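PDB 3PV2: DegQ from Legionella fallonii, which probably acts as a protease and chaperone of the HtrA family, cutting proteins inside large self-compartmentalizing 12-subunit assemblies. Local coordinates for residues 248-258 with 323-331. Numbering follows the deposited sequence.
Sequences QIIKFGSIHRG and TISLLRVGS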
loop_
_atom_site.group_PDB
_atom_site.type_symbol
_atom_site.label_atom_id
_atom_site.label_comp_id
_atom_site.label_asym_id
_atom_site.label_seq_id
_atom_site.Cartn_x
_atom_site.Cartn_y
_atom_site.Cartn_z
ATOM N N GLN B 248 -32.451 22.008 42.089
ATOM C CA GLN B 248 -31.235 21.831 42.827
ATOM C C GLN B 248 -30.082 22.659 42.243
ATOM O O GLN B 248 -29.275 23.222 43.024
ATOM C CB GLN B 248 -30.890 20.365 42.977
ATOM C CG GLN B 248 -29.452 20.108 43.459
ATOM C CD GLN B 248 -29.328 18.828 44.300
ATOM O OE1 GLN B 248 -30.198 18.546 45.116
ATOM N NE2 GLN B 248 -28.248 18.071 44.113
ATOM N N ILE B 249 -30.026 22.792 40.910
ATOM C CA ILE B 249 -28.998 23.644 40.288
ATOM C C ILE B 249 -29.251 25.124 40.612
ATOM O O ILE B 249 -28.315 25.855 40.848
ATOM C CB ILE B 249 -28.857 23.446 38.764
ATOM C CG1 ILE B 249 -28.064 22.163 38.470
ATOM C CG2 ILE B 249 -28.130 24.585 38.122
ATOM C CD1 ILE B 249 -28.220 21.624 37.074
ATOM N N ILE B 250 -30.507 25.560 40.596
ATOM C CA ILE B 250 -30.807 26.938 40.875
ATOM C C ILE B 250 -30.404 27.291 42.329
ATOM O O ILE B 250 -29.689 28.251 42.510
ATOM C CB ILE B 250 -32.290 27.270 40.583
ATOM C CG1 ILE B 250 -32.573 27.267 39.071
ATOM C CG2 ILE B 250 -32.711 28.644 41.130
ATOM C CD1 ILE B 250 -34.042 27.307 38.785
ATOM N N LYS B 251 -30.825 26.500 43.317
ATOM C CA LYS B 251 -30.531 26.727 44.726
ATOM C C LYS B 251 -29.033 26.692 45.016
ATOM O O LYS B 251 -28.486 27.634 45.635
ATOM C CB LYS B 251 -31.235 25.684 45.614
ATOM C CG LYS B 251 -31.796 26.197 46.955
ATOM C CD LYS B 251 -31.563 25.215 48.115
ATOM C CE LYS B 251 -32.677 25.220 49.174
ATOM N NZ LYS B 251 -33.853 24.391 48.697
ATOM N N PHE B 252 -28.377 25.639 44.537
ATOM C CA PHE B 252 -26.995 25.336 44.871
ATOM C C PHE B 252 -25.919 25.481 43.776
ATOM O O PHE B 252 -24.728 25.358 44.065
ATOM C CB PHE B 252 -26.904 23.888 45.381
ATOM C CG PHE B 252 -27.710 23.608 46.620
ATOM C CD1 PHE B 252 -27.290 24.078 47.869
ATOM C CD2 PHE B 252 -28.867 22.842 46.551
ATOM C CE1 PHE B 252 -28.030 23.795 49.027
ATOM C CE2 PHE B 252 -29.614 22.555 47.696
ATOM C CZ PHE B 252 -29.202 23.037 48.932
ATOM N N GLY B 253 -26.297 25.643 42.519
ATOM C CA GLY B 253 -25.296 25.747 41.449
ATOM C C GLY B 253 -24.741 24.443 40.889
ATOM O O GLY B 253 -24.126 24.462 39.840
ATOM N N SER B 254 -24.912 23.326 41.582
ATOM C CA SER B 254 -24.592 21.991 41.036
ATOM C C SER B 254 -25.267 20.908 41.868
ATOM O O SER B 254 -25.741 21.194 42.950
ATOM C CB SER B 254 -23.094 21.727 41.036
ATOM O OG SER B 254 -22.668 21.403 42.351
ATOM N N ILE B 255 -25.315 19.682 41.358
ATOM C CA ILE B 255 -25.860 18.583 42.099
ATOM C C ILE B 255 -24.676 17.966 42.857
ATOM O O ILE B 255 -23.701 17.564 42.239
ATOM C CB ILE B 255 -26.458 17.453 41.179
ATOM C CG1 ILE B 255 -27.488 18.008 40.179
ATOM C CG2 ILE B 255 -27.025 16.307 42.017
ATOM C CD1 ILE B 255 -28.471 18.914 40.782
ATOM N N HIS B 256 -24.740 17.916 44.179
ATOM C CA HIS B 256 -23.716 17.211 44.930
ATOM C C HIS B 256 -24.318 15.896 45.418
ATOM O O HIS B 256 -25.002 15.863 46.420
ATOM C CB HIS B 256 -23.203 18.041 46.083
ATOM C CG HIS B 256 -22.059 17.393 46.804
ATOM N ND1 HIS B 256 -20.743 17.738 46.580
ATOM C CD2 HIS B 256 -22.033 16.391 47.716
ATOM C CE1 HIS B 256 -19.958 16.988 47.333
ATOM N NE2 HIS B 256 -20.717 16.166 48.034
ATOM N N ARG B 257 -24.070 14.828 44.676
ATOM C CA ARG B 257 -24.609 13.525 44.987
ATOM C C ARG B 257 -23.951 12.888 46.209
ATOM O O ARG B 257 -22.723 12.951 46.374
ATOM C CB ARG B 257 -24.409 12.591 43.811
ATOM C CG ARG B 257 -25.319 12.871 42.688
ATOM C CD ARG B 257 -24.947 12.079 41.482
ATOM N NE ARG B 257 -25.934 12.309 40.444
ATOM C CZ ARG B 257 -25.955 13.344 39.609
ATOM N NH1 ARG B 257 -25.013 14.271 39.652
ATOM N NH2 ARG B 257 -26.932 13.445 38.713
ATOM N N GLY B 258 -24.781 12.290 47.056
ATOM C CA GLY B 258 -24.299 11.650 48.254
ATOM C C GLY B 258 -24.549 10.159 48.160
ATOM O O GLY B 258 -24.921 9.627 47.114
ATOM N N THR B 323 -34.985 9.257 42.849
ATOM C CA THR B 323 -35.435 10.002 44.029
ATOM C C THR B 323 -34.299 10.252 45.038
ATOM O O THR B 323 -34.284 11.287 45.703
ATOM C CB THR B 323 -36.542 9.281 44.790
ATOM O OG1 THR B 323 -37.627 8.985 43.909
ATOM C CG2 THR B 323 -37.034 10.121 45.965
ATOM N N ILE B 324 -33.342 9.340 45.139
ATOM C CA ILE B 324 -32.309 9.446 46.183
ATOM C C ILE B 324 -31.070 10.223 45.729
ATOM O O ILE B 324 -30.528 11.043 46.470
ATOM C CB ILE B 324 -31.816 8.062 46.642
ATOM C CG1 ILE B 324 -32.804 7.416 47.610
ATOM C CG2 ILE B 324 -30.494 8.169 47.364
ATOM C CD1 ILE B 324 -32.428 5.967 47.930
ATOM N N SER B 325 -30.656 9.933 44.501
ATOM C CA SER B 325 -29.499 10.540 43.872
ATOM C C SER B 325 -29.406 12.016 44.085
ATOM O O SER B 325 -28.311 12.545 44.165
ATOM C CB SER B 325 -29.510 10.325 42.359
ATOM O OG SER B 325 -30.340 11.308 41.767
ATOM N N LEU B 326 -30.532 12.697 44.177
ATOM C CA LEU B 326 -30.506 14.141 44.222
ATOM C C LEU B 326 -30.881 14.691 45.591
ATOM O O LEU B 326 -31.099 15.915 45.747
ATOM C CB LEU B 326 -31.469 14.718 43.171
ATOM C CG LEU B 326 -31.549 14.122 41.754
ATOM C CD1 LEU B 326 -32.715 14.767 41.081
ATOM C CD2 LEU B 326 -30.277 14.280 40.909
ATOM N N LEU B 327 -30.982 13.828 46.593
ATOM C CA LEU B 327 -31.097 14.345 47.957
ATOM C C LEU B 327 -29.743 14.888 48.364
ATOM O O LEU B 327 -28.698 14.475 47.872
ATOM C CB LEU B 327 -31.548 13.262 48.945
ATOM C CG LEU B 327 -33.023 12.826 48.949
ATOM C CD1 LEU B 327 -33.768 13.287 47.712
ATOM C CD2 LEU B 327 -33.078 11.353 49.141
ATOM N N ARG B 328 -29.785 15.798 49.309
ATOM C CA ARG B 328 -28.592 16.477 49.751
ATOM C C ARG B 328 -27.881 15.729 50.861
ATOM O O ARG B 328 -28.511 15.271 51.815
ATOM C CB ARG B 328 -28.978 17.881 50.244
ATOM C CG ARG B 328 -29.207 18.873 49.095
ATOM C CD ARG B 328 -28.094 19.878 49.112
ATOM N NE ARG B 328 -27.459 20.041 47.826
ATOM C CZ ARG B 328 -26.273 20.605 47.684
ATOM N NH1 ARG B 328 -25.624 21.057 48.747
ATOM N NH2 ARG B 328 -25.737 20.713 46.480
ATOM N N VAL B 329 -26.558 15.683 50.768
ATOM C CA VAL B 329 -25.749 15.173 51.856
ATOM C C VAL B 329 -26.299 15.836 53.095
ATOM O O VAL B 329 -26.622 16.991 53.061
ATOM C CB VAL B 329 -24.243 15.511 51.676
ATOM C CG1 VAL B 329 -23.442 15.275 53.008
ATOM C CG2 VAL B 329 -23.637 14.719 50.485
ATOM N N GLY B 330 -26.424 15.105 54.186
ATOM C CA GLY B 330 -27.066 15.605 55.377
ATOM C C GLY B 330 -28.545 15.329 55.482
ATOM O O GLY B 330 -29.058 15.279 56.599
ATOM N N SER B 331 -29.278 15.188 54.365
ATOM C CA SER B 331 -30.736 14.988 54.502
ATOM C C SER B 331 -31.161 13.665 55.102
ATOM O O SER B 331 -30.553 12.606 54.869
ATOM C CB SER B 331 -31.551 15.228 53.238
ATOM O OG SER B 331 -30.843 15.054 52.059
HETATM O O HOH W 1 -27.679 12.471 47.000
#
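Arg257 and Gly258, in the chain that leaves the helix ending at Phe252, run past Ser325 and, four residues farther on in a turn, Val329; the Gly258 and Val329 CA atoms come within 5.2 Å. Gly253, just after the first helix, takes a positive phi and turns the chain out of it, and a type II beta turn from Arg328 to Ser331 turns the second segment back. Between the backbones, water 1 accepts a hydrogen bond from Gly258 N at 2.9 Å and lies close to the carbonyls of Ile324 and Leu327.

The principal side-chain pair is a cation-pi stack. The Arg328 guanidinium lies flat on one face of the Phe252 ring, planes 7° apart, with CZ 3.5 Å from the ring centroid. Bends at chi2 (-111°) and chi3 (129°) fold the arginine chain over the ring, so that CD adds a CH-pi contact on the same face; Lys251 CD lies over the rim of the opposite face. Beyond the stack, Arg328 NH2 meets His256 CB obliquely at 3.7 Å, while Val329 CG2 reaches the edge of the imidazole, 3.6 Å from CD2. His256 NE2 is hydrogen-bonded to Asp352. Farther along, Arg257 CG rests 3.4 Å from Ser325 O, and the extended Arg257 chain runs beside Leu326 toward Asp122 and Glu124, with which it forms salt bridges. Leu326 CD2 also packs on Ile255 CG2, across 4.0 Å.

Here the linker from the trypsin-like domain is met by the first PDZ domain, illustrating how a domain junction can combine few apolar contacts with cationic side chains. Each segment contributes one arginine: the flat stack sets the probable positive charge of Arg328 on the pi face of Phe252, whereas Arg257 pairs the linker with carboxylates of the protease domain.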